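Local coordinates for zinc finger (CCCH type) motif-containing protein (Toxoplasma gondii, PDB 7NH2) that probably reads N6-methyladenosine in mRNA through its YTH domain, the part described here, as a zinc-binding CPSF4-type protein, at residues Gln11-Phe16 with Ser52-Leu57; Phe17-Asn22 with Val56-Ser61; His33-Thr38 with Gly85-Val90; Leu103-Ile108 with Glu153-Gly158. All blocks are in the same frame, centred on the assembly; numbering follows the deposited sequence. Where two conformers were deposited one is given.

Contact 1 of 4, residues Gln11-Phe16 with Ser52-Leu57; sequences QSTKRF and STDHVL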
loop_
_atom_site.group_PDB
_atom_site.type_symbol
_atom_site.label_atom_id
_atom_site.label_comp_id
_atom_site.label_asym_id
_atom_site.label_seq_id
_atom_site.Cartn_x
_atom_site.Cartn_y
_atom_site.Cartn_z
ATOM N N GLN A 11 7.263 13.605 14.206
ATOM C CA GLN A 11 6.545 12.452 14.724
ATOM C C GLN A 11 5.058 12.560 14.410
ATOM O O GLN A 11 4.490 13.652 14.335
ATOM C CB GLN A 11 6.673 12.361 16.246
ATOM C CG GLN A 11 8.073 12.362 16.832
ATOM C CD GLN A 11 8.067 12.006 18.317
ATOM O OE1 GLN A 11 7.232 12.495 19.086
ATOM N NE2 GLN A 11 8.993 11.139 18.722
ATOM N N SER A 12 4.419 11.406 14.262
ATOM C CA SER A 12 2.967 11.353 14.203
ATOM C C SER A 12 2.516 9.950 14.576
ATOM O O SER A 12 3.325 9.025 14.713
ATOM C CB SER A 12 2.398 11.828 12.856
ATOM O OG SER A 12 2.756 10.960 11.802
ATOM N N THR A 13 1.207 9.805 14.756
ATOM C CA THR A 13 0.665 8.525 15.181
ATOM C C THR A 13 0.377 7.602 14.006
ATOM O O THR A 13 0.755 6.429 14.038
ATOM C CB THR A 13 -0.593 8.742 16.018
ATOM O OG1 THR A 13 -0.245 9.516 17.168
ATOM C CG2 THR A 13 -1.168 7.421 16.497
ATOM N N LYS A 14 -0.302 8.099 12.972
ATOM C CA LYS A 14 -0.626 7.275 11.808
ATOM C C LYS A 14 -0.401 8.054 10.519
ATOM O O LYS A 14 -0.850 9.198 10.391
ATOM C CB LYS A 14 -2.078 6.781 11.844
ATOM C CG LYS A 14 -2.390 5.799 12.961
ATOM C CD LYS A 14 -3.799 5.253 12.822
ATOM C CE LYS A 14 -4.072 4.262 13.938
ATOM N NZ LYS A 14 -5.402 3.608 13.821
ATOM N N ARG A 15 0.259 7.416 9.555
ATOM C CA ARG A 15 0.427 7.970 8.216
ATOM C C ARG A 15 0.010 6.916 7.198
ATOM O O ARG A 15 0.070 5.716 7.468
ATOM C CB ARG A 15 1.860 8.447 7.974
ATOM C CG ARG A 15 2.173 9.718 8.748
ATOM C CD ARG A 15 3.636 10.091 8.655
ATOM N NE ARG A 15 4.061 10.495 7.323
ATOM C CZ ARG A 15 5.320 10.779 7.013
ATOM N NH1 ARG A 15 6.266 10.692 7.945
ATOM N NH2 ARG A 15 5.635 11.130 5.776
ATOM N N PHE A 16 -0.411 7.376 6.019
ATOM C CA PHE A 16 -1.130 6.543 5.060
ATOM C C PHE A 16 -0.578 6.776 3.665
ATOM O O PHE A 16 -0.571 7.916 3.195
ATOM C CB PHE A 16 -2.626 6.908 5.064
ATOM C CG PHE A 16 -3.284 6.803 6.408
ATOM C CD1 PHE A 16 -3.210 7.853 7.310
ATOM C CD2 PHE A 16 -4.010 5.669 6.753
ATOM C CE1 PHE A 16 -3.834 7.768 8.557
ATOM C CE2 PHE A 16 -4.634 5.568 7.997
ATOM C CZ PHE A 16 -4.546 6.622 8.896
ATOM N N SER A 52 9.481 7.303 12.454
ATOM C CA SER A 52 8.953 8.503 13.094
ATOM C C SER A 52 7.452 8.441 13.351
ATOM O O SER A 52 6.874 9.428 13.824
ATOM C CB SER A 52 9.263 9.732 12.222
ATOM O OG SER A 52 8.651 9.627 10.939
ATOM N N THR A 53 6.805 7.320 13.063
ATOM C CA THR A 53 5.351 7.230 13.088
ATOM C C THR A 53 4.956 5.939 13.789
ATOM O O THR A 53 5.571 4.889 13.563
ATOM C CB THR A 53 4.790 7.216 11.651
ATOM O OG1 THR A 53 5.412 8.241 10.867
ATOM C CG2 THR A 53 3.293 7.462 11.636
ATOM N N ASP A 54 3.930 6.009 14.648
ATOM C CA ASP A 54 3.508 4.803 15.361
ATOM C C ASP A 54 3.020 3.728 14.396
ATOM O O ASP A 54 3.279 2.536 14.606
ATOM C CB ASP A 54 2.398 5.130 16.362
ATOM C CG ASP A 54 2.888 5.867 17.587
ATOM O OD1 ASP A 54 4.117 5.966 17.794
ATOM O OD2 ASP A 54 2.009 6.344 18.341
ATOM N N HIS A 55 2.323 4.131 13.322
ATOM C CA HIS A 55 1.759 3.195 12.348
ATOM C C HIS A 55 1.873 3.771 10.949
ATOM O O HIS A 55 1.360 4.857 10.674
ATOM C CB HIS A 55 0.279 2.887 12.633
ATOM C CG HIS A 55 0.023 2.437 14.037
ATOM N ND1 HIS A 55 0.248 1.143 14.449
ATOM C CD2 HIS A 55 -0.402 3.117 15.130
ATOM C CE1 HIS A 55 -0.036 1.038 15.735
ATOM N NE2 HIS A 55 -0.434 2.221 16.170
ATOM N N VAL A 56 2.485 3.009 10.051
ATOM C CA VAL A 56 2.532 3.356 8.637
ATOM C C VAL A 56 1.617 2.388 7.912
ATOM O O VAL A 56 1.861 1.171 7.900
ATOM C CB VAL A 56 3.958 3.303 8.084
ATOM C CG1 VAL A 56 3.950 3.456 6.559
ATOM C CG2 VAL A 56 4.796 4.398 8.718
ATOM N N LEU A 57 0.531 2.922 7.350
ATOM C CA LEU A 57 -0.471 2.125 6.662
ATOM C C LEU A 57 -0.265 2.228 5.160
ATOM O O LEU A 57 0.002 3.312 4.630
ATOM C CB LEU A 57 -1.886 2.574 7.026
ATOM C CG LEU A 57 -2.390 2.322 8.453
ATOM C CD1 LEU A 57 -2.034 0.910 8.925
ATOM C CD2 LEU A 57 -1.874 3.372 9.426
HETATM O O HOH W 1 5.687 11.053 11.082
#
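Thr53 OG1, 3.4 Å from Arg15 CD, accepts a hydrogen bond from a water oxygen 2.8 Å away and makes another to Ala49 O of helix 40-52. The same water bonds to Ser12 OG and accepts from Arg15 NH1 at 3.2 Å, so three side chains on one face share it. Arginine suits the place because its chain, turned at chi3 (67°), crosses the threonine at about a right angle and still carries NE to a salt bridge with Glu134. Residues 11-16 and 52-57 lie along neighbouring parallel strands, 12-21 and 53-62, of the mixed sheet of the YTH domain, and both turn a corner, at Thr13 and Asp54. At the corner His55 N makes only a weak, bent bond to Thr13 O (130°), whereas further on Leu57 N meets Arg15 O at 2.8 Å and almost straight (177°). On the opposite face Lys14 CG lies 4.0 Å from His55 CB. There Leu57 runs alongside Phe16, its CB 3.8 Å from Phe16 CD2; bulky apolar groups fit here, where helix 137-148 covers the phenyl ring.

Contact 2 of 4, residues Phe17-Asn22 with Val56-Ser61; sequences FIIKSN and VLLLFS. With OYK (~{N},9-dimethylpurin-6-amine), chain C.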
loop_
_atom_site.group_PDB
_atom_site.type_symbol
_atom_site.label_atom_id
_atom_site.label_comp_id
_atom_site.label_asym_id
_atom_site.label_seq_id
_atom_site.Cartn_x
_atom_site.Cartn_y
_atom_site.Cartn_z
ATOM N N PHE A 17 -0.172 5.701 2.986
ATOM C CA PHE A 17 0.436 5.799 1.661
ATOM C C PHE A 17 -0.280 4.877 0.688
ATOM O O PHE A 17 -0.578 3.731 1.027
ATOM C CB PHE A 17 1.922 5.412 1.708
ATOM C CG PHE A 17 2.745 6.318 2.575
ATOM C CD1 PHE A 17 2.828 6.105 3.946
ATOM C CD2 PHE A 17 3.431 7.385 2.016
ATOM C CE1 PHE A 17 3.583 6.950 4.752
ATOM C CE2 PHE A 17 4.202 8.218 2.815
ATOM C CZ PHE A 17 4.266 8.009 4.182
ATOM N N ILE A 18 -0.563 5.396 -0.511
ATOM C CA ILE A 18 -1.051 4.571 -1.608
ATOM C C ILE A 18 0.103 3.747 -2.151
ATOM O O ILE A 18 1.197 4.270 -2.395
ATOM C CB ILE A 18 -1.635 5.449 -2.724
ATOM C CG1 ILE A 18 -2.731 6.369 -2.180
ATOM C CG2 ILE A 18 -2.152 4.573 -3.875
ATOM C CD1 ILE A 18 -3.849 5.639 -1.489
ATOM N N ILE A 19 -0.139 2.455 -2.354
ATOM C CA ILE A 19 0.804 1.570 -3.021
ATOM C C ILE A 19 0.149 1.064 -4.291
ATOM O O ILE A 19 -0.985 0.569 -4.259
ATOM C CB ILE A 19 1.157 0.387 -2.107
ATOM C CG1 ILE A 19 1.957 0.891 -0.895
ATOM C CG2 ILE A 19 1.882 -0.701 -2.894
ATOM C CD1 ILE A 19 3.314 1.483 -1.237
ATOM N N LYS A 20 0.838 1.225 -5.411
ATOM C CA LYS A 20 0.347 0.688 -6.665
ATOM C C LYS A 20 1.069 -0.615 -6.973
ATOM O O LYS A 20 2.271 -0.755 -6.727
ATOM C CB LYS A 20 0.560 1.674 -7.815
ATOM C CG LYS A 20 -0.191 2.995 -7.665
ATOM C CD LYS A 20 -1.706 2.821 -7.529
ATOM C CE LYS A 20 -2.345 2.381 -8.845
ATOM N NZ LYS A 20 -3.837 2.526 -8.833
ATOM N N SER A 21 0.336 -1.559 -7.537
ATOM C CA SER A 21 0.888 -2.837 -7.949
ATOM C C SER A 21 0.649 -2.997 -9.441
ATOM O O SER A 21 -0.477 -2.806 -9.909
ATOM C CB SER A 21 0.176 -3.942 -7.199
ATOM O OG SER A 21 0.649 -5.201 -7.636
ATOM N N ASN A 22 1.702 -3.327 -10.188
ATOM C CA ASN A 22 1.571 -3.440 -11.636
ATOM C C ASN A 22 1.122 -4.818 -12.093
ATOM O O ASN A 22 0.642 -4.952 -13.222
ATOM C CB ASN A 22 2.905 -3.157 -12.326
ATOM C CG ASN A 22 3.539 -1.860 -11.891
ATOM O OD1 ASN A 22 3.070 -0.776 -12.232
ATOM N ND2 ASN A 22 4.632 -1.965 -11.142
ATOM N N VAL A 56 2.485 3.009 10.051
ATOM C CA VAL A 56 2.532 3.356 8.637
ATOM C C VAL A 56 1.617 2.388 7.912
ATOM O O VAL A 56 1.861 1.171 7.900
ATOM C CB VAL A 56 3.958 3.303 8.084
ATOM C CG1 VAL A 56 3.950 3.456 6.559
ATOM C CG2 VAL A 56 4.796 4.398 8.718
ATOM N N LEU A 57 0.531 2.922 7.350
ATOM C CA LEU A 57 -0.471 2.125 6.662
ATOM C C LEU A 57 -0.265 2.228 5.160
ATOM O O LEU A 57 0.002 3.312 4.630
ATOM C CB LEU A 57 -1.886 2.574 7.026
ATOM C CG LEU A 57 -2.390 2.322 8.453
ATOM C CD1 LEU A 57 -2.034 0.910 8.925
ATOM C CD2 LEU A 57 -1.874 3.372 9.426
ATOM N N LEU A 58 -0.383 1.092 4.480
ATOM C CA LEU A 58 -0.193 0.986 3.041
ATOM C C LEU A 58 -1.527 0.580 2.439
ATOM O O LEU A 58 -2.117 -0.426 2.842
ATOM C CB LEU A 58 0.876 -0.070 2.752
ATOM C CG LEU A 58 2.230 0.185 3.428
ATOM C CD1 LEU A 58 3.191 -0.928 3.043
ATOM C CD2 LEU A 58 2.790 1.532 3.020
ATOM N N LEU A 59 -2.017 1.369 1.498
ATOM C CA LEU A 59 -3.335 1.149 0.914
ATOM C C LEU A 59 -3.099 0.667 -0.506
ATOM O O LEU A 59 -2.612 1.434 -1.342
ATOM C CB LEU A 59 -4.111 2.461 0.920
ATOM C CG LEU A 59 -4.700 2.869 2.291
ATOM C CD1 LEU A 59 -3.645 3.173 3.388
ATOM C CD2 LEU A 59 -5.625 4.070 2.095
ATOM N N PHE A 60 -3.398 -0.609 -0.760
ATOM C CA PHE A 60 -2.955 -1.296 -1.972
ATOM C C PHE A 60 -3.960 -1.135 -3.101
ATOM O O PHE A 60 -5.154 -1.410 -2.925
ATOM C CB PHE A 60 -2.755 -2.787 -1.687
ATOM C CG PHE A 60 -1.546 -3.084 -0.854
ATOM C CD1 PHE A 60 -0.304 -3.268 -1.454
ATOM C CD2 PHE A 60 -1.641 -3.173 0.519
ATOM C CE1 PHE A 60 0.821 -3.535 -0.689
ATOM C CE2 PHE A 60 -0.522 -3.453 1.291
ATOM C CZ PHE A 60 0.715 -3.632 0.675
ATOM N N SER A 61 -3.469 -0.718 -4.268
ATOM C CA SER A 61 -4.330 -0.510 -5.426
ATOM C C SER A 61 -3.621 -1.021 -6.672
ATOM O O SER A 61 -2.618 -0.447 -7.108
ATOM C CB SER A 61 -4.694 0.962 -5.571
ATOM O OG SER A 61 -5.342 1.190 -6.830
HETATM N N12 OYK C . 7.552 -2.787 -9.515
HETATM C C01 OYK C . 7.700 0.347 -9.628
HETATM C C03 OYK C . 7.117 -0.099 -7.260
HETATM C C05 OYK C . 7.354 -1.867 -8.529
HETATM C C06 OYK C . 7.031 -2.289 -7.262
HETATM C C07 OYK C . 6.925 -3.680 -7.041
HETATM C C09 OYK C . 6.636 -5.574 -5.373
HETATM C C11 OYK C . 7.442 -4.081 -9.273
HETATM N N02 OYK C . 7.398 -0.506 -8.493
HETATM N N04 OYK C . 6.894 -1.165 -6.491
HETATM N N08 OYK C . 6.607 -4.164 -5.720
HETATM N N10 OYK C . 7.137 -4.518 -8.053
#
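Ile19 lies side by side with Phe60, its CG2 3.7 Å from Phe60 CD1. The beta-branch is what suits isoleucine here: with CG1 beside the backbone N (chi1 -67°) and CG2 trans to it, CG1 reaches Leu58 CB at 3.9 Å while CG2 meets the phenyl ring. That ring is also stacked with Trp102 and edge-to-face with Trp36. On the same face Phe17 crosses Val56 obliquely, its CD1 3.9 Å from Val56 CG1, packed against Leu46 and Ala49 of helix 40-52. Between the neighbouring parallel strands 12-21 and 53-62 of the YTH-domain sheet, Ile19 N gives a nearly straight bond to Leu59 O (2.9 Å, 176°), and Ser61 N donates to Ile19 O at 2.8 Å. Lys20, on the other face, is folded at both chi2 and chi3, which curls its chain over Ser61 and brings NZ within 2.8 Å of Ser61 OG. Past the strand end, Asn22 ND2 comes to 3.4 Å from N12 of the bound methylated purine. The buried Ser61 hydroxyl is thus satisfied twice, accepting from the lysine and bonding to Gly67 O, and the nearby ammonium probably polarises it and strengthens that second bond.

Contact 3 of 4, residues His33-Thr38 with Gly85-Val90; sequences HGVWAT and GIWGPV. With OYK (~{N},9-dimethylpurin-6-amine), chain C.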
loop_
_atom_site.group_PDB
_atom_site.type_symbol
_atom_site.label_atom_id
_atom_site.label_comp_id
_atom_site.label_asym_id
_atom_site.label_seq_id
_atom_site.Cartn_x
_atom_site.Cartn_y
_atom_site.Cartn_z
ATOM N N HIS A 33 2.943 -14.085 1.907
ATOM C CA HIS A 33 4.191 -14.054 2.650
ATOM C C HIS A 33 4.381 -12.828 3.532
ATOM O O HIS A 33 5.436 -12.706 4.165
ATOM C CB HIS A 33 5.379 -14.221 1.696
ATOM C CG HIS A 33 5.342 -15.505 0.930
ATOM N ND1 HIS A 33 5.711 -16.709 1.492
ATOM C CD2 HIS A 33 4.969 -15.777 -0.343
ATOM C CE1 HIS A 33 5.568 -17.669 0.595
ATOM N NE2 HIS A 33 5.115 -17.133 -0.525
ATOM N N GLY A 34 3.409 -11.917 3.591
ATOM C CA GLY A 34 3.521 -10.736 4.435
ATOM C C GLY A 34 4.707 -9.856 4.096
ATOM O O GLY A 34 5.509 -9.516 4.975
ATOM N N VAL A 35 4.833 -9.466 2.830
ATOM C CA VAL A 35 6.048 -8.822 2.359
ATOM C C VAL A 35 5.691 -7.823 1.269
ATOM O O VAL A 35 4.728 -8.009 0.521
ATOM C CB VAL A 35 7.043 -9.893 1.850
ATOM C CG1 VAL A 35 6.469 -10.660 0.663
ATOM C CG2 VAL A 35 8.393 -9.244 1.523
ATOM N N TRP A 36 6.485 -6.755 1.180
ATOM C CA TRP A 36 6.376 -5.806 0.080
ATOM C C TRP A 36 7.762 -5.263 -0.241
ATOM O O TRP A 36 8.709 -5.423 0.535
ATOM C CB TRP A 36 5.385 -4.662 0.398
ATOM C CG TRP A 36 4.996 -3.882 -0.841
ATOM C CD1 TRP A 36 5.282 -2.579 -1.115
ATOM C CD2 TRP A 36 4.289 -4.389 -1.977
ATOM N NE1 TRP A 36 4.785 -2.235 -2.359
ATOM C CE2 TRP A 36 4.166 -3.330 -2.902
ATOM C CE3 TRP A 36 3.725 -5.632 -2.289
ATOM C CZ2 TRP A 36 3.518 -3.482 -4.125
ATOM C CZ3 TRP A 36 3.085 -5.785 -3.507
ATOM C CH2 TRP A 36 2.986 -4.714 -4.404
ATOM N N ALA A 37 7.880 -4.643 -1.412
ATOM C CA ALA A 37 9.030 -3.811 -1.745
ATOM C C ALA A 37 8.546 -2.722 -2.686
ATOM O O ALA A 37 7.533 -2.882 -3.366
ATOM C CB ALA A 37 10.174 -4.609 -2.386
ATOM N N THR A 38 9.266 -1.601 -2.709
ATOM C CA THR A 38 8.890 -0.472 -3.549
ATOM C C THR A 38 10.153 0.099 -4.190
ATOM O O THR A 38 11.262 -0.407 -3.979
ATOM C CB THR A 38 8.060 0.541 -2.741
ATOM O OG1 THR A 38 7.578 1.571 -3.608
ATOM C CG2 THR A 38 8.876 1.151 -1.602
ATOM N N GLY A 85 14.911 -11.731 -3.563
ATOM C CA GLY A 85 14.541 -12.002 -4.938
ATOM C C GLY A 85 13.164 -12.590 -5.154
ATOM O O GLY A 85 12.887 -13.101 -6.238
ATOM N N ILE A 86 12.273 -12.502 -4.159
ATOM C CA ILE A 86 10.970 -13.160 -4.238
ATOM C C ILE A 86 10.136 -12.655 -5.413
ATOM O O ILE A 86 9.307 -13.398 -5.950
ATOM C CB ILE A 86 10.218 -13.027 -2.893
ATOM C CG1 ILE A 86 8.970 -13.914 -2.893
ATOM C CG2 ILE A 86 9.861 -11.556 -2.587
ATOM C CD1 ILE A 86 8.280 -13.995 -1.546
ATOM N N TRP A 87 10.342 -11.405 -5.836
ATOM C CA TRP A 87 9.577 -10.823 -6.933
ATOM C C TRP A 87 10.142 -11.175 -8.298
ATOM O O TRP A 87 9.535 -10.813 -9.312
ATOM C CB TRP A 87 9.558 -9.298 -6.817
ATOM C CG TRP A 87 9.270 -8.831 -5.445
ATOM C CD1 TRP A 87 10.160 -8.292 -4.571
ATOM C CD2 TRP A 87 8.018 -8.890 -4.764
ATOM N NE1 TRP A 87 9.548 -8.009 -3.385
ATOM C CE2 TRP A 87 8.225 -8.362 -3.475
ATOM C CE3 TRP A 87 6.740 -9.327 -5.118
ATOM C CZ2 TRP A 87 7.207 -8.264 -2.540
ATOM C CZ3 TRP A 87 5.730 -9.227 -4.182
ATOM C CH2 TRP A 87 5.970 -8.701 -2.913
ATOM N N GLY A 88 11.279 -11.860 -8.350
ATOM C CA GLY A 88 11.939 -12.102 -9.608
ATOM C C GLY A 88 12.892 -10.977 -9.944
ATOM O O GLY A 88 13.258 -10.162 -9.090
ATOM N N PRO A 89 13.311 -10.913 -11.212
ATOM C CA PRO A 89 14.336 -9.933 -11.611
ATOM C C PRO A 89 13.996 -8.487 -11.313
ATOM O O PRO A 89 14.913 -7.672 -11.159
ATOM C CB PRO A 89 14.478 -10.169 -13.120
ATOM C CG PRO A 89 14.042 -11.575 -13.320
ATOM C CD PRO A 89 12.975 -11.846 -12.300
ATOM N N VAL A 90 12.712 -8.129 -11.229
ATOM C CA VAL A 90 12.362 -6.764 -10.854
ATOM C C VAL A 90 12.950 -6.356 -9.505
ATOM O O VAL A 90 13.124 -5.162 -9.250
ATOM C CB VAL A 90 10.834 -6.559 -10.929
ATOM C CG1 VAL A 90 10.154 -7.214 -9.745
ATOM C CG2 VAL A 90 10.498 -5.070 -10.994
HETATM N N12 OYK C . 7.552 -2.787 -9.515
HETATM C C01 OYK C . 7.700 0.347 -9.628
HETATM C C03 OYK C . 7.117 -0.099 -7.260
HETATM C C05 OYK C . 7.354 -1.867 -8.529
HETATM C C06 OYK C . 7.031 -2.289 -7.262
HETATM C C07 OYK C . 6.925 -3.680 -7.041
HETATM C C09 OYK C . 6.636 -5.574 -5.373
HETATM C C11 OYK C . 7.442 -4.081 -9.273
HETATM N N02 OYK C . 7.398 -0.506 -8.493
HETATM N N04 OYK C . 6.894 -1.165 -6.491
HETATM N N08 OYK C . 6.607 -4.164 -5.720
HETATM N N10 OYK C . 7.137 -4.518 -8.053
#
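Trp36 and Trp87 meet as two walls of the aromatic cage by which YTH domains hold N6-methyladenine, here occupied by a dimethylated adenine. As an aromatic pair they are oblique, with six-membered ring centroids 5.4 Å apart and planes at 72°; Trp36 CE3 touches Trp87 CH2. Tryptophan gives each wall a broad flat surface for the methylamino group. The methyl carbon C09 sits over the centre of one face of Trp87, and the amine N08 lies over a face of Trp36, toward its rim. Trp36 presents that face because its ring is swung away from the backbone N (chi1 -165°). Apolar packing backs the cage: Ile86 CG2 covers the other face of Trp87, Val35 CG1 is 4.1 Å from Trp87 CZ2, and the small Ala37 lets its CB approach Trp87 NE1 to 3.6 Å. Ile86 CD1 also reaches His33 CD2 at 3.9 Å. Among polar interactions, Trp87 NE1 bonds to Asn97 OD1, which fixes the rotation of the indole, and ligand N08 gives a weak hydrogen bond to Ala37 O (2.8 Å, 127°), using its one hydrogen. Further round the purine, Val90 CG2 touches ligand C11 at 3.6 Å.

Contact 4 of 4, residues Leu103-Ile108 with Glu153-Gly158; sequences LKQCKI and EDLLAG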
loop_
_atom_site.group_PDB
_atom_site.type_symbol
_atom_site.label_atom_id
_atom_site.label_comp_id
_atom_site.label_asym_id
_atom_site.label_seq_id
_atom_site.Cartn_x
_atom_site.Cartn_y
_atom_site.Cartn_z
ATOM N N LEU A 103 -4.223 -6.006 6.904
ATOM C CA LEU A 103 -5.298 -5.918 7.878
ATOM C C LEU A 103 -6.661 -6.154 7.250
ATOM O O LEU A 103 -7.615 -6.474 7.970
ATOM C CB LEU A 103 -5.276 -4.544 8.561
ATOM C CG LEU A 103 -3.978 -4.303 9.340
ATOM C CD1 LEU A 103 -3.852 -2.834 9.730
ATOM C CD2 LEU A 103 -3.951 -5.198 10.585
ATOM N N LYS A 104 -6.770 -6.028 5.932
ATOM C CA LYS A 104 -8.033 -6.263 5.256
ATOM C C LYS A 104 -7.748 -6.566 3.795
ATOM O O LYS A 104 -6.923 -5.900 3.170
ATOM C CB LYS A 104 -8.927 -5.018 5.335
ATOM C CG LYS A 104 -10.334 -5.232 4.783
ATOM C CD LYS A 104 -11.084 -6.248 5.635
ATOM C CE LYS A 104 -12.527 -6.349 5.187
ATOM N NZ LYS A 104 -13.317 -7.205 6.122
ATOM N N GLN A 105 -8.432 -7.575 3.269
ATOM C CA GLN A 105 -8.572 -7.796 1.834
ATOM C C GLN A 105 -10.010 -7.459 1.488
ATOM O O GLN A 105 -10.928 -7.922 2.168
ATOM C CB GLN A 105 -8.351 -9.272 1.511
ATOM C CG GLN A 105 -6.928 -9.743 1.643
ATOM C CD GLN A 105 -6.779 -11.197 1.256
ATOM O OE1 GLN A 105 -7.333 -11.644 0.239
ATOM N NE2 GLN A 105 -6.003 -11.944 2.050
ATOM N N CYS A 106 -10.218 -6.668 0.440
ATOM C CA CYS A 106 -11.557 -6.173 0.150
ATOM C C CYS A 106 -11.621 -5.725 -1.300
ATOM O O CYS A 106 -10.656 -5.844 -2.054
ATOM C CB CYS A 106 -11.922 -5.022 1.090
ATOM S SG CYS A 106 -10.908 -3.543 0.907
ATOM N N LYS A 107 -12.786 -5.213 -1.682
ATOM C CA LYS A 107 -12.983 -4.547 -2.961
ATOM C C LYS A 107 -13.691 -3.230 -2.691
ATOM O O LYS A 107 -14.808 -3.220 -2.158
ATOM C CB LYS A 107 -13.820 -5.426 -3.896
ATOM C CG LYS A 107 -13.990 -4.876 -5.309
ATOM C CD LYS A 107 -15.197 -5.498 -5.992
ATOM C CE LYS A 107 -15.109 -5.383 -7.505
ATOM N NZ LYS A 107 -15.861 -6.474 -8.186
ATOM N N ILE A 108 -13.037 -2.119 -3.020
ATOM C CA ILE A 108 -13.667 -0.804 -2.954
ATOM C C ILE A 108 -13.194 0.004 -4.158
ATOM O O ILE A 108 -11.987 0.169 -4.365
ATOM C CB ILE A 108 -13.392 -0.072 -1.623
ATOM C CG1 ILE A 108 -14.136 1.265 -1.563
ATOM C CG2 ILE A 108 -11.893 0.110 -1.362
ATOM C CD1 ILE A 108 -14.153 1.863 -0.173
ATOM N N GLU A 153 -12.705 -9.825 0.899
ATOM C CA GLU A 153 -12.684 -10.441 -0.423
ATOM C C GLU A 153 -11.579 -11.486 -0.444
ATOM O O GLU A 153 -10.465 -11.215 0.011
ATOM C CB GLU A 153 -12.391 -9.379 -1.485
ATOM C CG GLU A 153 -12.168 -9.920 -2.879
ATOM C CD GLU A 153 -13.447 -9.947 -3.689
ATOM O OE1 GLU A 153 -14.534 -9.817 -3.085
ATOM O OE2 GLU A 153 -13.363 -10.095 -4.927
ATOM N N ASP A 154 -11.884 -12.670 -0.976
ATOM C CA ASP A 154 -10.865 -13.703 -1.169
ATOM C C ASP A 154 -10.114 -13.382 -2.456
ATOM O O ASP A 154 -10.433 -13.884 -3.536
ATOM C CB ASP A 154 -11.507 -15.082 -1.244
ATOM C CG ASP A 154 -10.483 -16.205 -1.332
ATOM O OD1 ASP A 154 -9.261 -15.939 -1.352
ATOM O OD2 ASP A 154 -10.912 -17.380 -1.366
ATOM N N LEU A 155 -9.093 -12.533 -2.343
ATOM C CA LEU A 155 -8.379 -12.089 -3.535
ATOM C C LEU A 155 -7.722 -13.247 -4.274
ATOM O O LEU A 155 -7.549 -13.178 -5.496
ATOM C CB LEU A 155 -7.338 -11.038 -3.166
ATOM C CG LEU A 155 -7.896 -9.731 -2.602
ATOM C CD1 LEU A 155 -6.764 -8.884 -2.064
ATOM C CD2 LEU A 155 -8.676 -8.983 -3.671
ATOM N N LEU A 156 -7.353 -14.317 -3.570
ATOM C CA LEU A 156 -6.661 -15.418 -4.233
ATOM C C LEU A 156 -7.605 -16.401 -4.909
ATOM O O LEU A 156 -7.129 -17.293 -5.628
ATOM C CB LEU A 156 -5.710 -16.148 -3.276
ATOM C CG LEU A 156 -4.321 -15.514 -3.108
ATOM C CD1 LEU A 156 -4.451 -14.042 -2.982
ATOM C CD2 LEU A 156 -3.560 -16.062 -1.919
ATOM N N ALA A 157 -8.913 -16.248 -4.725
ATOM C CA ALA A 157 -9.870 -17.158 -5.336
ATOM C C ALA A 157 -9.808 -17.051 -6.853
ATOM O O ALA A 157 -9.792 -15.951 -7.413
ATOM C CB ALA A 157 -11.280 -16.819 -4.855
ATOM N N GLY A 158 -9.775 -18.207 -7.514
ATOM C CA GLY A 158 -9.837 -18.250 -8.962
ATOM C C GLY A 158 -8.602 -17.747 -9.670
ATOM O O GLY A 158 -8.674 -17.410 -10.855
HETATM O O HOH W 2 -7.419 -14.417 -0.640
#
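Gln105 OE1 accepts two hydrogen bonds: one from Leu155 N at 3.2 Å, arriving nearly along the C=O axis (172°), and one from a water oxygen at 2.9 Å. Glutamine is apt here, since its chain, extended beyond CG, carries an acceptor from the strand across to the backbone of residues 153-158. The water also accepts from Leu156 N at 2.9 Å, thereby linking the glutamine amide to the neighbouring turn; it lies unusually close to Asp154 OD1, so that link is less certain. Leu156 N has a further, weak bond to Asp154 OD1. In the backbone, Glu153 N donates to Gln105 O at 2.9 Å, with the donor tilted 54° out of the carbonyl plane. The contact joins strand 98-109 of the YTH-domain sheet to the segment that follows helix 137-148. That segment makes a type I turn from Asp154 to Ala157, closed by Ala157 N to Asp154 O at 3.1 Å, and Asp154 is itself the centre of an inverse gamma turn. The strand's next residue, Cys106, pairs by its backbone with Gln69 on strand 67-74. Apolar atoms fill in around these bonds: Leu155 CD1 lies 3.8 Å from Gln105 CG, and Ile31 of helix 24-33 touches both side chains. Glu153 CB rests 3.7 Å from Cys106 CA. Its carboxylate stays apart from the opposite charge of Lys107, with Glu153 OE2 5.5 Å from Lys107 NZ.

In the fold
Contacts 1 and 2 are successive lengths of one parallel pairing, strands 12-21 and 53-62; they share Val56 and Leu57, and their centres are 15 Å apart. Contact 2 lies near the centre of the folded domain, with contacts 3 and 4 each about 14 Å from it, centre to centre. Along the chain contact 3 alternates with contacts 1 and 2, while contact 4 opens after all three have closed. All four reach the same mixed sheet, where strands 35-36 and 98-109 are neighbours. Contacts 2 and 3 touch through Ile19, Phe60 and Trp36 and both border the purine, so strands 12-21 and 53-62 back the Trp36 wall of the methyl-binding cage; contact 4 binds the C-terminal segment outside that site.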